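Local coordinates for tailspike protein (Acinetobacter phage vB_ApiP_P1, PDB 6E1R) that probably recognises and cleaves the capsular polysaccharide of Acinetobacter hosts, as a trimeric phage tailspike, at residues 215-220 with 251-256; 273-278 with 298-303. All coordinates share one frame; numbering follows the deposited sequence.

Contact 1 (215-220 with 251-256); sequences CDFQKC and NTFYNC
Phe217 and Phe253 sit level with each other on strands 215-218 and 251-254, which run parallel with their axes 4.8 Å apart and their directions differing by 8°. Phe217 straddles the pairing in the usual parallel fashion: its N donates to Thr252 O, and its O accepts from Tyr254 N at 2.9 Å. Tyr254 O then receives Lys219 N. The two phenyl rings form an offset stack, centroids 4.5 Å apart, with Phe253 CE2 over one face of the Phe217 ring near the rim. Matching first torsions, with CG anti to the carbonyl carbon in both residues (chi1 near -60°), send the rings out side by side. Such repetition is the signature of a parallel beta-helix, where like side chains recur on successive coils; Phe195 stacks on Phe217 and Phe278 on Phe253, continuing the interior row. Cys256 SG lies 3.5 Å from Phe217 CB and also accepts a hydrogen bond from Cys220 N. At the opposite end, Asn251 turns its amide so that OD1 receives Cys215 N in the carbonyl plane at 3.3 Å. The other sheet face carries Gln218 alongside Tyr254, amide and ring planes 21° apart. Gln218 NE2 makes a weak bond to Asp216 OD2, while Asp216 OD1 is held by Thr194. Lys219 NZ donates to Ser193 O of the second subunit and forms a salt bridge with Asp216 of that subunit.

Contact 2 (273-278 with 298-303); sequences GTQWHF and SSPIMF
Phe278, His277 and Met302 have the largest buried areas in these segments, and His277 meets Met302 in two ways at once. Its ND1 accepts the backbone N of Met302 at 3.1 Å, with that nitrogen lying in the imidazole plane. A regular parallel pairing would offer Trp276 O to this nitrogen, but here the carbonyl is 4.0 Å away and the ring serves as acceptor instead. Over one imidazole face comes the methyl of Met302, present as selenomethionine: CE stands 3.6 Å from the ring centroid, a CH-pi contact, brought there by the bend at chi3 (-52°). NE2 donates to Gln275 OE1, in the ring plane but from well above the plane of the amide carbonyl. Bonds at both nitrogens thus fix the rotation of the imidazole, and Gly306 N of the third subunit, which also donates to OE1, positions the glutamine behind it. Regular strand pairing resumes with Phe278 N bonded to Met302 O at 3.0 Å. As in other parallel beta-helices, equivalent residues of adjacent coils then stand in line: the Phe278 and Phe303 rings point the same way, planes 10° apart, yet are slid so far that they barely overlap. Their nearest atoms are Phe278 CD1 and Phe303 CE2, 3.5 Å apart. Ile293 touches both rings from strand 293-297. Before the strands become regular, the backbones separate round a water that accepts Gln275 N at 2.7 Å and has Ser298 O and Pro300 O among the acceptors within its reach. Further back, Ser298 N reaches Gly273 O in a weak bond.

Contacts 1 and 2 are consecutive steps along one beta-helix, their centres 13 Å apart. Strands 251-254 and 273-278 are neighbours in the same sheet, and probable hydrogen bonds join them from Asn251 N to Gln275 O (2.9 Å) and from Phe253 N to His277 O (3.0 Å). In the interior, Phe253 CD1 meets Phe278 CE2 at 3.4 Å, making the phenylalanine row continuous from contact 1 into contact 2. On the other face both contacts meet the third subunit, so the same coils serve beta-helix and trimer interface alike; contact 1 also meets the second subunit. A bound sodium ion lies about 6 Å from the Thr274 side chain and about 9 Å from that of Asn251.

Contact 1 (215-220 with 251-256)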
ATOM      1  N   CYS A 215      -4.548 -16.583  -5.416  1.00 38.88           N
ATOM      2  CA  CYS A 215      -5.530 -16.717  -4.348  1.00 38.13           C
ATOM      3  C   CYS A 215      -5.466 -15.502  -3.435  1.00 39.35           C
ATOM      4  O   CYS A 215      -4.376 -15.082  -3.030  1.00 41.20           O
ATOM      5  CB  CYS A 215      -5.293 -17.990  -3.533  1.00 35.36           C
ATOM      6  SG  CYS A 215      -5.514 -19.519  -4.459  1.00 38.86           S
ATOM      7  N   ASP A 216      -6.627 -14.939  -3.118  1.00 40.31           N
ATOM      8  CA  ASP A 216      -6.735 -13.856  -2.153  1.00 40.21           C
ATOM      9  C   ASP A 216      -7.443 -14.350  -0.898  1.00 38.01           C
ATOM     10  O   ASP A 216      -8.348 -15.187  -0.964  1.00 39.70           O
ATOM     11  CB  ASP A 216      -7.483 -12.654  -2.741  1.00 42.66           C
ATOM     12  CG  ASP A 216      -8.934 -12.962  -3.041  1.00 47.04           C
ATOM     13  OD1 ASP A 216      -9.207 -14.030  -3.628  1.00 49.15           O
ATOM     14  OD2 ASP A 216      -9.803 -12.137  -2.687  1.00 50.80           O
ATOM     15  N   PHE A 217      -7.021 -13.824   0.248  1.00 36.52           N
ATOM     16  CA  PHE A 217      -7.552 -14.217   1.547  1.00 33.35           C
ATOM     17  C   PHE A 217      -8.141 -12.987   2.220  1.00 34.42           C
ATOM     18  O   PHE A 217      -7.421 -12.018   2.485  1.00 35.93           O
ATOM     19  CB  PHE A 217      -6.462 -14.840   2.423  1.00 26.30           C
ATOM     20  CG  PHE A 217      -5.915 -16.137   1.894  1.00 29.39           C
ATOM     21  CD1 PHE A 217      -5.047 -16.152   0.814  1.00 32.54           C
ATOM     22  CD2 PHE A 217      -6.257 -17.340   2.487  1.00 33.92           C
ATOM     23  CE1 PHE A 217      -4.539 -17.343   0.331  1.00 35.15           C
ATOM     24  CE2 PHE A 217      -5.752 -18.534   2.008  1.00 36.87           C
ATOM     25  CZ  PHE A 217      -4.892 -18.535   0.929  1.00 35.57           C
ATOM     26  N   GLN A 218      -9.442 -13.024   2.499  1.00 37.60           N
ATOM     27  CA  GLN A 218     -10.161 -11.880   3.053  1.00 35.89           C
ATOM     28  C   GLN A 218     -10.519 -12.179   4.505  1.00 38.66           C
ATOM     29  O   GLN A 218     -11.489 -12.888   4.784  1.00 42.56           O
ATOM     30  CB  GLN A 218     -11.400 -11.564   2.222  1.00 34.46           C
ATOM     31  CG  GLN A 218     -11.089 -11.183   0.784  1.00 38.18           C
ATOM     32  CD  GLN A 218     -10.318  -9.881   0.678  1.00 47.26           C
ATOM     33  OE1 GLN A 218     -10.321  -9.066   1.602  1.00 52.52           O
ATOM     34  NE2 GLN A 218      -9.649  -9.681  -0.450  1.00 49.82           N
ATOM     35  N   LYS A 219      -9.728 -11.619   5.420  1.00 39.01           N
ATOM     36  CA  LYS A 219      -9.939 -11.736   6.863  1.00 41.05           C
ATOM     37  C   LYS A 219     -10.099 -13.194   7.286  1.00 37.60           C
ATOM     38  O   LYS A 219     -11.057 -13.579   7.962  1.00 37.01           O
ATOM     39  CB  LYS A 219     -11.124 -10.888   7.328  1.00 40.57           C
ATOM     40  CG  LYS A 219     -11.067 -10.592   8.819  1.00 44.66           C
ATOM     41  CD  LYS A 219     -11.867  -9.368   9.192  1.00 44.55           C
ATOM     42  CE  LYS A 219     -11.591  -8.963  10.631  1.00 46.15           C
ATOM     43  NZ  LYS A 219     -12.116  -7.607  10.940  1.00 52.43           N
ATOM     44  N   CYS A 220      -9.148 -14.016   6.863  1.00 30.22           N
ATOM     45  CA  CYS A 220      -9.112 -15.395   7.311  1.00 30.74           C
ATOM     46  C   CYS A 220      -8.382 -15.479   8.645  1.00 35.23           C
ATOM     47  O   CYS A 220      -7.679 -14.553   9.058  1.00 40.85           O
ATOM     48  CB  CYS A 220      -8.430 -16.283   6.271  1.00 30.63           C
ATOM     49  SG  CYS A 220      -9.326 -16.402   4.709  1.00 39.25           S
ATOM     50  N   ASN A 251      -0.275 -14.495  -4.262  1.00 42.08           N
ATOM     51  CA  ASN A 251      -1.112 -14.797  -3.105  1.00 39.33           C
ATOM     52  C   ASN A 251      -1.094 -13.601  -2.161  1.00 44.08           C
ATOM     53  O   ASN A 251      -0.050 -13.269  -1.591  1.00 50.66           O
ATOM     54  CB  ASN A 251      -0.630 -16.073  -2.420  1.00 38.48           C
ATOM     55  CG  ASN A 251      -0.735 -17.287  -3.326  1.00 44.53           C
ATOM     56  OD1 ASN A 251      -1.721 -17.455  -4.044  1.00 41.14           O
ATOM     57  ND2 ASN A 251       0.294 -18.122  -3.320  1.00 50.31           N
ATOM     58  N   THR A 252      -2.251 -12.960  -1.997  1.00 44.56           N
ATOM     59  CA  THR A 252      -2.386 -11.745  -1.205  1.00 43.59           C
ATOM     60  C   THR A 252      -3.291 -11.992  -0.007  1.00 36.13           C
ATOM     61  O   THR A 252      -4.293 -12.708  -0.107  1.00 35.57           O
ATOM     62  CB  THR A 252      -2.944 -10.589  -2.047  1.00 49.83           C
ATOM     63  OG1 THR A 252      -2.540 -10.748  -3.413  1.00 55.84           O
ATOM     64  CG2 THR A 252      -2.459  -9.252  -1.517  1.00 49.68           C
ATOM     65  N   PHE A 253      -2.934 -11.386   1.123  1.00 25.79           N
ATOM     66  CA  PHE A 253      -3.636 -11.575   2.385  1.00 31.44           C
ATOM     67  C   PHE A 253      -4.080 -10.219   2.913  1.00 36.69           C
ATOM     68  O   PHE A 253      -3.253  -9.319   3.096  1.00 35.49           O
ATOM     69  CB  PHE A 253      -2.741 -12.284   3.404  1.00 30.15           C
ATOM     70  CG  PHE A 253      -2.253 -13.628   2.945  1.00 32.29           C
ATOM     71  CD1 PHE A 253      -1.182 -13.733   2.068  1.00 34.51           C
ATOM     72  CD2 PHE A 253      -2.863 -14.786   3.389  1.00 29.98           C
ATOM     73  CE1 PHE A 253      -0.733 -14.970   1.644  1.00 36.49           C
ATOM     74  CE2 PHE A 253      -2.419 -16.024   2.970  1.00 34.17           C
ATOM     75  CZ  PHE A 253      -1.352 -16.115   2.096  1.00 35.19           C
ATOM     76  N   TYR A 254      -5.381 -10.078   3.162  1.00 36.53           N
ATOM     77  CA  TYR A 254      -5.960  -8.845   3.684  1.00 32.61           C
ATOM     78  C   TYR A 254      -6.549  -9.118   5.061  1.00 35.91           C
ATOM     79  O   TYR A 254      -7.471  -9.929   5.192  1.00 42.31           O
ATOM     80  CB  TYR A 254      -7.040  -8.303   2.746  1.00 35.80           C
ATOM     81  CG  TYR A 254      -6.559  -7.966   1.352  1.00 36.95           C
ATOM     82  CD1 TYR A 254      -6.286  -6.653   0.989  1.00 37.34           C
ATOM     83  CD2 TYR A 254      -6.391  -8.957   0.395  1.00 34.96           C
ATOM     84  CE1 TYR A 254      -5.854  -6.340  -0.286  1.00 34.81           C
ATOM     85  CE2 TYR A 254      -5.959  -8.654  -0.881  1.00 34.83           C
ATOM     86  CZ  TYR A 254      -5.692  -7.344  -1.216  1.00 35.58           C
ATOM     87  OH  TYR A 254      -5.262  -7.039  -2.487  1.00 39.63           O
ATOM     88  N   ASN A 255      -6.009  -8.446   6.080  1.00 31.47           N
ATOM     89  CA  ASN A 255      -6.548  -8.484   7.442  1.00 35.14           C
ATOM     90  C   ASN A 255      -6.601  -9.901   8.010  1.00 33.72           C
ATOM     91  O   ASN A 255      -7.435 -10.206   8.866  1.00 36.11           O
ATOM     92  CB  ASN A 255      -7.935  -7.837   7.507  1.00 40.72           C
ATOM     93  CG  ASN A 255      -7.965  -6.461   6.875  1.00 44.63           C
ATOM     94  OD1 ASN A 255      -7.618  -5.465   7.511  1.00 43.04           O
ATOM     95  ND2 ASN A 255      -8.384  -6.397   5.617  1.00 45.62           N
ATOM     96  N   CYS A 256      -5.721 -10.779   7.543  1.00 28.44           N
ATOM     97  CA  CYS A 256      -5.684 -12.134   8.066  1.00 29.71           C
ATOM     98  C   CYS A 256      -4.907 -12.178   9.377  1.00 34.58           C
ATOM     99  O   CYS A 256      -4.101 -11.296   9.685  1.00 39.70           O
ATOM    100  CB  CYS A 256      -5.066 -13.089   7.047  1.00 31.58           C
ATOM    101  SG  CYS A 256      -6.034 -13.252   5.534  1.00 41.98           S
TER

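Contact 2 (273-278 with 298-303)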
ATOM      1  N   GLY A 273       8.566 -18.899  -5.701  1.00 34.47           N
ATOM      2  CA  GLY A 273       7.255 -18.320  -5.923  1.00 33.32           C
ATOM      3  C   GLY A 273       7.257 -16.820  -5.702  1.00 30.53           C
ATOM      4  O   GLY A 273       7.977 -16.294  -4.853  1.00 34.78           O
ATOM      5  N   THR A 274       6.421 -16.129  -6.470  1.00 31.48           N
ATOM      6  CA  THR A 274       6.458 -14.678  -6.556  1.00 38.09           C
ATOM      7  C   THR A 274       5.190 -14.049  -5.991  1.00 40.65           C
ATOM      8  O   THR A 274       4.106 -14.634  -6.039  1.00 40.72           O
ATOM      9  CB  THR A 274       6.642 -14.223  -8.010  1.00 38.71           C
ATOM     10  OG1 THR A 274       5.582 -14.752  -8.816  1.00 40.00           O
ATOM     11  CG2 THR A 274       7.969 -14.713  -8.555  1.00 35.49           C
ATOM     12  N   GLN A 275       5.355 -12.843  -5.444  1.00 35.04           N
ATOM     13  CA  GLN A 275       4.255 -11.949  -5.077  1.00 33.99           C
ATOM     14  C   GLN A 275       3.370 -12.566  -3.987  1.00 32.90           C
ATOM     15  O   GLN A 275       2.237 -12.992  -4.216  1.00 35.41           O
ATOM     16  CB  GLN A 275       3.438 -11.566  -6.316  1.00 35.56           C
ATOM     17  CG  GLN A 275       4.226 -10.767  -7.344  1.00 38.06           C
ATOM     18  CD  GLN A 275       4.524  -9.355  -6.883  1.00 45.67           C
ATOM     19  OE1 GLN A 275       3.659  -8.676  -6.330  1.00 48.23           O
ATOM     20  NE2 GLN A 275       5.754  -8.905  -7.109  1.00 46.79           N
ATOM     21  N   TRP A 276       3.933 -12.592  -2.782  1.00 31.47           N
ATOM     22  CA  TRP A 276       3.201 -12.888  -1.554  1.00 29.00           C
ATOM     23  C   TRP A 276       3.220 -11.618  -0.710  1.00 33.98           C
ATOM     24  O   TRP A 276       4.271 -11.235  -0.185  1.00 36.96           O
ATOM     25  CB  TRP A 276       3.833 -14.052  -0.793  1.00 29.73           C
ATOM     26  CG  TRP A 276       3.664 -15.411  -1.416  1.00 31.85           C
ATOM     27  CD1 TRP A 276       4.098 -15.809  -2.647  1.00 32.72           C
ATOM     28  CD2 TRP A 276       3.052 -16.560  -0.815  1.00 35.84           C
ATOM     29  NE1 TRP A 276       3.780 -17.131  -2.856  1.00 33.66           N
ATOM     30  CE2 TRP A 276       3.137 -17.614  -1.746  1.00 36.27           C
ATOM     31  CE3 TRP A 276       2.432 -16.796   0.417  1.00 32.80           C
ATOM     32  CZ2 TRP A 276       2.629 -18.885  -1.483  1.00 33.06           C
ATOM     33  CZ3 TRP A 276       1.926 -18.059   0.674  1.00 27.97           C
ATOM     34  CH2 TRP A 276       2.026 -19.086  -0.273  1.00 25.79           C
ATOM     35  N   HIS A 277       2.068 -10.963  -0.580  1.00 29.29           N
ATOM     36  CA  HIS A 277       1.981  -9.696   0.129  1.00 31.08           C
ATOM     37  C   HIS A 277       0.916  -9.775   1.215  1.00 36.19           C
ATOM     38  O   HIS A 277      -0.027 -10.565   1.127  1.00 41.88           O
ATOM     39  CB  HIS A 277       1.680  -8.540  -0.833  1.00 32.48           C
ATOM     40  CG  HIS A 277       2.698  -8.383  -1.918  1.00 33.25           C
ATOM     41  ND1 HIS A 277       4.033  -8.152  -1.658  1.00 37.56           N
ATOM     42  CD2 HIS A 277       2.581  -8.429  -3.266  1.00 35.99           C
ATOM     43  CE1 HIS A 277       4.692  -8.062  -2.798  1.00 39.28           C
ATOM     44  NE2 HIS A 277       3.834  -8.225  -3.789  1.00 41.61           N
ATOM     45  N   PHE A 278       1.079  -8.939   2.240  1.00 29.08           N
ATOM     46  CA  PHE A 278       0.251  -8.979   3.443  1.00 28.83           C
ATOM     47  C   PHE A 278      -0.204  -7.566   3.782  1.00 33.22           C
ATOM     48  O   PHE A 278       0.602  -6.740   4.223  1.00 43.93           O
ATOM     49  CB  PHE A 278       1.017  -9.600   4.612  1.00 24.12           C
ATOM     50  CG  PHE A 278       1.517 -10.990   4.337  1.00 26.67           C
ATOM     51  CD1 PHE A 278       2.727 -11.195   3.694  1.00 30.56           C
ATOM     52  CD2 PHE A 278       0.778 -12.094   4.728  1.00 25.45           C
ATOM     53  CE1 PHE A 278       3.184 -12.473   3.439  1.00 35.19           C
ATOM     54  CE2 PHE A 278       1.232 -13.375   4.479  1.00 27.73           C
ATOM     55  CZ  PHE A 278       2.436 -13.565   3.833  1.00 35.27           C
ATOM     56  N   SER A 298      11.204 -15.523  -5.002  1.00 33.25           N
ATOM     57  CA  SER A 298      11.698 -14.394  -5.774  1.00 33.36           C
ATOM     58  C   SER A 298      10.611 -13.327  -5.775  1.00 35.11           C
ATOM     59  O   SER A 298       9.507 -13.543  -5.266  1.00 34.81           O
ATOM     60  CB  SER A 298      12.093 -14.800  -7.201  1.00 32.32           C
ATOM     61  OG  SER A 298      10.991 -15.323  -7.915  1.00 49.18           O
ATOM     62  N   SER A 299      10.940 -12.156  -6.333  1.00 35.67           N
ATOM     63  CA  SER A 299      10.084 -10.970  -6.334  1.00 33.18           C
ATOM     64  C   SER A 299       9.943 -10.432  -4.912  1.00 28.70           C
ATOM     65  O   SER A 299      10.215 -11.154  -3.944  1.00 29.11           O
ATOM     66  CB  SER A 299       8.713 -11.273  -6.951  1.00 38.69           C
ATOM     67  OG  SER A 299       8.768 -11.215  -8.364  1.00 48.72           O
ATOM     68  N   PRO A 300       9.534  -9.176  -4.737  1.00 28.55           N
ATOM     69  CA  PRO A 300       9.484  -8.599  -3.391  1.00 31.14           C
ATOM     70  C   PRO A 300       8.382  -9.196  -2.529  1.00 35.85           C
ATOM     71  O   PRO A 300       7.412  -9.786  -3.012  1.00 41.62           O
ATOM     72  CB  PRO A 300       9.222  -7.113  -3.654  1.00 31.45           C
ATOM     73  CG  PRO A 300       8.535  -7.100  -4.968  1.00 31.78           C
ATOM     74  CD  PRO A 300       9.210  -8.171  -5.764  1.00 29.61           C
ATOM     75  N   ILE A 301       8.559  -9.033  -1.221  1.00 35.71           N
ATOM     76  CA  ILE A 301       7.571  -9.411  -0.217  1.00 34.15           C
ATOM     77  C   ILE A 301       7.287  -8.172   0.621  1.00 37.47           C
ATOM     78  O   ILE A 301       8.205  -7.607   1.228  1.00 39.66           O
ATOM     79  CB  ILE A 301       8.057 -10.571   0.665  1.00 32.28           C
ATOM     80  CG1 ILE A 301       8.425 -11.780  -0.198  1.00 29.05           C
ATOM     81  CG2 ILE A 301       6.997 -10.940   1.692  1.00 35.63           C
ATOM     82  CD1 ILE A 301       9.049 -12.914   0.583  1.00 27.16           C
HETATM   83  N   MSE A 302       6.028  -7.746   0.651  1.00 35.99           N
HETATM   84  CA  MSE A 302       5.681  -6.501   1.328  1.00 35.86           C
HETATM   85  C   MSE A 302       4.629  -6.677   2.417  1.00 37.53           C
HETATM   86  O   MSE A 302       3.680  -7.446   2.266  1.00 44.38           O
HETATM   87  CB  MSE A 302       5.190  -5.470   0.313  1.00 39.52           C
HETATM   88  CG  MSE A 302       6.185  -5.152  -0.782  1.00 52.25           C
HETATM   89 SE   MSE A 302       5.492  -3.811  -2.009  1.00 72.93          SE
HETATM   90  CE  MSE A 302       3.786  -4.653  -2.444  1.00 68.76           C
ATOM     91  N   PHE A 303       4.810  -5.948   3.514  1.00 33.00           N
ATOM     92  CA  PHE A 303       3.843  -5.886   4.606  1.00 32.57           C
ATOM     93  C   PHE A 303       3.338  -4.453   4.690  1.00 34.74           C
ATOM     94  O   PHE A 303       4.062  -3.561   5.146  1.00 37.30           O
ATOM     95  CB  PHE A 303       4.468  -6.325   5.930  1.00 32.58           C
ATOM     96  CG  PHE A 303       4.963  -7.743   5.930  1.00 33.74           C
ATOM     97  CD1 PHE A 303       6.240  -8.045   5.488  1.00 29.35           C
ATOM     98  CD2 PHE A 303       4.151  -8.773   6.375  1.00 33.70           C
ATOM     99  CE1 PHE A 303       6.699  -9.345   5.490  1.00 29.40           C
ATOM    100  CE2 PHE A 303       4.603 -10.079   6.379  1.00 29.25           C
ATOM    101  CZ  PHE A 303       5.878 -10.364   5.935  1.00 31.20           C
TER
HETATM  102  O   HOH W   1       7.578 -12.546  -3.960  1.00 27.86           O